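Local coordinates for protein L-serine ammonia-lyase (Rhizomucor miehei CAU432, PDB 5C3U) that belongs to the pyridoxal-phosphate dependent enzymes and holds pyridoxal-5'-phosphate in a pocket of its two-sheet alpha/beta fold, at residues P28-T31 against N37-L40; I45-S50 against V85-R90. All blocks are in the same frame, centred on the assembly; numbering follows the deposited sequence. Where two conformers were deposited one is given.

Contact 1: residues P28-T31 against N37-L40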
loop_
_atom_site.group_PDB
_atom_site.type_symbol
_atom_site.label_atom_id
_atom_site.label_comp_id
_atom_site.label_asym_id
_atom_site.label_seq_id
_atom_site.Cartn_x
_atom_site.Cartn_y
_atom_site.Cartn_z
ATOM N N PRO A 28 9.007 10.594 -18.028
ATOM C CA PRO A 28 8.909 11.144 -19.395
ATOM C C PRO A 28 8.678 10.135 -20.526
ATOM O O PRO A 28 8.006 10.469 -21.506
ATOM C CB PRO A 28 10.241 11.882 -19.590
ATOM C CG PRO A 28 11.173 11.292 -18.582
ATOM C CD PRO A 28 10.341 10.796 -17.432
ATOM N N ASN A 29 9.208 8.924 -20.406
ATOM C CA ASN A 29 9.021 7.921 -21.466
ATOM C C ASN A 29 7.569 7.473 -21.490
ATOM O O ASN A 29 6.979 7.292 -22.560
ATOM C CB ASN A 29 9.972 6.729 -21.287
ATOM C CG ASN A 29 11.439 7.120 -21.419
ATOM O OD1 ASN A 29 11.816 7.919 -22.277
ATOM N ND2 ASN A 29 12.277 6.543 -20.568
ATOM N N LEU A 30 6.988 7.346 -20.301
ATOM C CA LEU A 30 5.578 7.004 -20.159
ATOM C C LEU A 30 4.660 8.116 -20.638
ATOM O O LEU A 30 3.625 7.843 -21.266
ATOM C CB LEU A 30 5.245 6.668 -18.704
ATOM C CG LEU A 30 5.445 5.218 -18.270
ATOM C CD1 LEU A 30 5.085 5.090 -16.798
ATOM C CD2 LEU A 30 4.608 4.275 -19.132
ATOM N N THR A 31 5.023 9.355 -20.302
ATOM C CA THR A 31 4.246 10.513 -20.735
ATOM C C THR A 31 4.181 10.579 -22.256
ATOM O O THR A 31 3.104 10.821 -22.820
ATOM C CB THR A 31 4.777 11.845 -20.174
ATOM O OG1 THR A 31 6.140 12.021 -20.560
ATOM C CG2 THR A 31 4.684 11.861 -18.665
ATOM N N ASN A 37 0.473 13.297 -19.151
ATOM C CA ASN A 37 1.505 13.457 -18.122
ATOM C C ASN A 37 1.361 12.446 -16.986
ATOM O O ASN A 37 0.340 12.425 -16.299
ATOM C CB ASN A 37 1.484 14.852 -17.534
ATOM C CG ASN A 37 2.007 15.887 -18.486
ATOM O OD1 ASN A 37 3.210 15.977 -18.723
ATOM N ND2 ASN A 37 1.108 16.686 -19.026
ATOM N N VAL A 38 2.400 11.643 -16.785
ATOM C CA VAL A 38 2.413 10.626 -15.739
ATOM C C VAL A 38 3.371 11.052 -14.641
ATOM O O VAL A 38 4.560 11.319 -14.903
ATOM C CB VAL A 38 2.798 9.240 -16.317
ATOM C CG1 VAL A 38 2.917 8.185 -15.218
ATOM C CG2 VAL A 38 1.767 8.809 -17.352
ATOM N N PHE A 39 2.839 11.136 -13.417
ATOM C CA PHE A 39 3.639 11.456 -12.247
ATOM C C PHE A 39 3.631 10.265 -11.299
ATOM O O PHE A 39 2.605 9.602 -11.136
ATOM C CB PHE A 39 3.080 12.666 -11.521
ATOM C CG PHE A 39 3.200 13.943 -12.295
ATOM C CD1 PHE A 39 2.145 14.386 -13.095
ATOM C CD2 PHE A 39 4.367 14.698 -12.224
ATOM C CE1 PHE A 39 2.265 15.573 -13.809
ATOM C CE2 PHE A 39 4.484 15.888 -12.926
ATOM C CZ PHE A 39 3.433 16.318 -13.722
ATOM N N LEU A 40 4.765 10.020 -10.666
ATOM C CA LEU A 40 4.907 8.877 -9.777
ATOM C C LEU A 40 5.182 9.372 -8.365
ATOM O O LEU A 40 6.178 10.065 -8.130
ATOM C CB LEU A 40 6.053 7.986 -10.263
ATOM C CG LEU A 40 5.984 7.530 -11.723
ATOM C CD1 LEU A 40 7.255 6.783 -12.083
ATOM C CD2 LEU A 40 4.747 6.685 -11.988
#
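Thr31, described here in one of its two deposited conformers, turns CG2 to the side of its own backbone N, while chi1 of 58° sets OG1 between that N and the carbonyl carbon; across from it, Val38 has CG1 anti to the backbone N (chi1 176°). The methyl of Thr31 is therefore the part that meets the strand: CG2 stands 3.6 Å from Asn37 CA and 4.0 Å from Val38 CB, pressing on the backbone where the CA atoms of Thr31 and Asn37 come within 4.8 Å. A still closer approach of Thr31 CG2 to Val38 N is too short to rely on. In the same conformer, OG1 donates a hydrogen bond to Pro28 O at 2.6 Å, tilted 35° out of the plane of that carbonyl. The two branches of Thr31 thus have separate roles, the methyl against the strand and the hydroxyl on the helix backbone.

Leu30 meets Val38 as well, through the CG1 branch of the valine. Its CD1 lies 4.1 Å from Val38 CG1, the two branched chains meeting at an oblique angle, and it also touches Cys289 and Tyr290 of helix 280-290. No hydrogen bond joins the two segments; Val38 instead pairs through its backbone with Ala27. Helix 28-34 links antiparallel neighbours 24-26 and 37-42 and packs on the latter, a short strand-helix-strand connection at one edge of a mixed alpha/beta sheet.

Contact 2: residues I45-S50 against V85-R90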
loop_
_atom_site.group_PDB
_atom_site.type_symbol
_atom_site.label_atom_id
_atom_site.label_comp_id
_atom_site.label_asym_id
_atom_site.label_seq_id
_atom_site.Cartn_x
_atom_site.Cartn_y
_atom_site.Cartn_z
ATOM N N ILE A 45 10.518 5.605 -0.692
ATOM C CA ILE A 45 11.489 6.474 -0.003
ATOM C C ILE A 45 11.174 6.654 1.502
ATOM O O ILE A 45 12.006 7.133 2.282
ATOM C CB ILE A 45 11.577 7.863 -0.702
ATOM C CG1 ILE A 45 12.060 7.705 -2.149
ATOM C CG2 ILE A 45 12.511 8.825 0.046
ATOM C CD1 ILE A 45 13.400 7.008 -2.270
ATOM N N GLN A 46 9.977 6.261 1.912
ATOM C CA GLN A 46 9.595 6.331 3.329
ATOM C C GLN A 46 10.537 5.515 4.194
ATOM O O GLN A 46 11.038 4.467 3.745
ATOM C CB GLN A 46 8.178 5.780 3.524
ATOM C CG GLN A 46 7.071 6.638 2.943
ATOM C CD GLN A 46 6.878 7.966 3.658
ATOM O OE1 GLN A 46 7.520 8.256 4.664
ATOM N NE2 GLN A 46 5.985 8.780 3.130
ATOM N N PRO A 47 10.771 5.959 5.446
ATOM C CA PRO A 47 11.416 5.063 6.386
ATOM C C PRO A 47 10.641 3.757 6.419
ATOM O O PRO A 47 9.406 3.750 6.317
ATOM C CB PRO A 47 11.276 5.772 7.737
ATOM C CG PRO A 47 11.022 7.195 7.425
ATOM C CD PRO A 47 10.461 7.277 6.039
ATOM N N SER A 48 11.378 2.669 6.523
ATOM C CA SER A 48 10.847 1.283 6.442
ATOM C C SER A 48 10.528 0.781 5.013
ATOM O O SER A 48 10.365 -0.421 4.820
ATOM C CB SER A 48 9.707 0.976 7.434
ATOM O OG SER A 48 8.426 1.343 6.902
ATOM N N GLY A 49 10.413 1.684 4.035
ATOM C CA GLY A 49 10.430 1.265 2.628
ATOM C C GLY A 49 9.091 1.224 1.915
ATOM O O GLY A 49 9.010 0.766 0.758
ATOM N N SER A 50 8.045 1.691 2.590
ATOM C CA SER A 50 6.705 1.697 1.972
ATOM C C SER A 50 5.783 2.766 2.503
ATOM O O SER A 50 6.070 3.408 3.524
ATOM C CB SER A 50 6.057 0.322 2.125
ATOM O OG SER A 50 5.373 0.232 3.366
ATOM N N VAL A 85 5.921 -1.054 11.828
ATOM C CA VAL A 85 5.742 -1.159 13.289
ATOM C C VAL A 85 7.129 -1.263 13.958
ATOM O O VAL A 85 7.398 -0.574 14.957
ATOM C CB VAL A 85 4.847 -2.344 13.661
ATOM C CG1 VAL A 85 4.840 -2.594 15.174
ATOM C CG2 VAL A 85 3.419 -2.061 13.183
ATOM N N SER A 86 7.989 -2.121 13.409
ATOM C CA SER A 86 9.362 -2.303 13.962
ATOM C C SER A 86 10.125 -0.978 13.997
ATOM O O SER A 86 10.709 -0.588 15.038
ATOM C CB SER A 86 10.106 -3.397 13.175
ATOM O OG SER A 86 11.361 -3.710 13.753
ATOM N N TYR A 87 10.092 -0.261 12.879
ATOM C CA TYR A 87 10.712 1.054 12.788
ATOM C C TYR A 87 10.136 2.048 13.793
ATOM O O TYR A 87 10.883 2.719 14.497
ATOM C CB TYR A 87 10.616 1.602 11.370
ATOM C CG TYR A 87 11.147 2.996 11.255
ATOM C CD1 TYR A 87 10.307 4.089 11.414
ATOM C CD2 TYR A 87 12.509 3.228 11.055
ATOM C CE1 TYR A 87 10.787 5.382 11.318
ATOM C CE2 TYR A 87 13.003 4.528 10.977
ATOM C CZ TYR A 87 12.144 5.593 11.104
ATOM O OH TYR A 87 12.605 6.888 11.028
ATOM N N CYS A 88 8.808 2.153 13.860
ATOM C CA CYS A 88 8.159 3.107 14.788
ATOM C C CYS A 88 8.460 2.774 16.253
ATOM O O CYS A 88 8.650 3.666 17.071
ATOM C CB CYS A 88 6.626 3.130 14.568
ATOM S SG CYS A 88 6.165 3.838 12.963
ATOM N N ALA A 89 8.522 1.482 16.585
ATOM C CA ALA A 89 8.705 1.097 17.965
ATOM C C ALA A 89 10.106 1.551 18.366
ATOM O O ALA A 89 10.291 2.125 19.444
ATOM C CB ALA A 89 8.560 -0.400 18.119
ATOM N N ARG A 90 11.082 1.332 17.486
ATOM C CA ARG A 90 12.445 1.799 17.791
ATOM C C ARG A 90 12.502 3.342 17.950
ATOM O O ARG A 90 13.146 3.849 18.884
ATOM C CB ARG A 90 13.471 1.274 16.770
ATOM C CG ARG A 90 14.849 1.924 16.912
ATOM C CD ARG A 90 15.923 1.340 15.998
ATOM N NE ARG A 90 15.671 1.526 14.560
ATOM C CZ ARG A 90 16.123 2.538 13.815
ATOM N NH1 ARG A 90 15.831 2.586 12.509
ATOM N NH2 ARG A 90 16.851 3.508 14.362
#
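Pro47 and Tyr87 form a CH-pi contact between helix 79-92 and the loop that runs into helix 52-67, in the neighbourhood of the pyridoxal-5'-phosphate of this alpha/beta enzyme. The evidence is the position of Pro47 CB: it lies 3.8 Å from the centroid of the Tyr87 ring and 23° off the ring normal, hence over the face but displaced toward the rim. The displacement is toward the phenol end, as Pro47 CB comes to 3.5 Å from Tyr87 CZ, and Pro47 CG follows at 3.9 Å from Tyr87 OH.

Tyr87 is delivered by an extended first torsion: CG lies anti to the backbone N (chi1 176°), and the second torsion turns the ring plane nearly perpendicular to the plane of CA, CB and CG, presenting its flat side to the proline. The other partner is prepared by a tight turn. Gly49 N donates to Gln46 O at 2.9 Å, and with Pro47 extended and Ser48 at a positive phi the backbone has the form of a type II beta turn, whose two central residues are exactly those that touch Tyr87.

Beyond the segments, Arg90 NE forms a salt bridge with Asp115, and Ser86 OG bonds to Asp115 and Ser117, tying the helix to the link between helix 106-114 and strand 118-121. Past the turn, Ser50 OG caps the backbone N of Lys52.

Ser48 divides its side chain between the helix and its own turn. Its CB is 4.1 Å from Tyr87 CB, while OG, placed between the backbone N and the carbonyl carbon, is turned back to donate to Pro47 O at 2.7 Å, in the carbonyl plane and on a lone pair, with a C=O...OG angle of 111°.

Along the chain the two contacts come in series: contact 1 closes at residue 40, before contact 2 opens at 45. Their centres are 28 Å apart and their nearest atoms about 9 Å, so they do not touch. Strand 37-42 connects them, since one end of it packs in contact 1 and the loop carrying 45-50 follows it toward helix 52-67. Contact 1 belongs to the edge of the six-stranded mixed sheet, 21 Å from the chain centre; contact 2, 14 Å from that centre, adds helix 79-92, which connects the parallel strands 72-75 and 95-100 of the four-stranded sheet. The chain thus passes from one sheet region to the other by way of the pyridoxal-5'-phosphate neighbourhood.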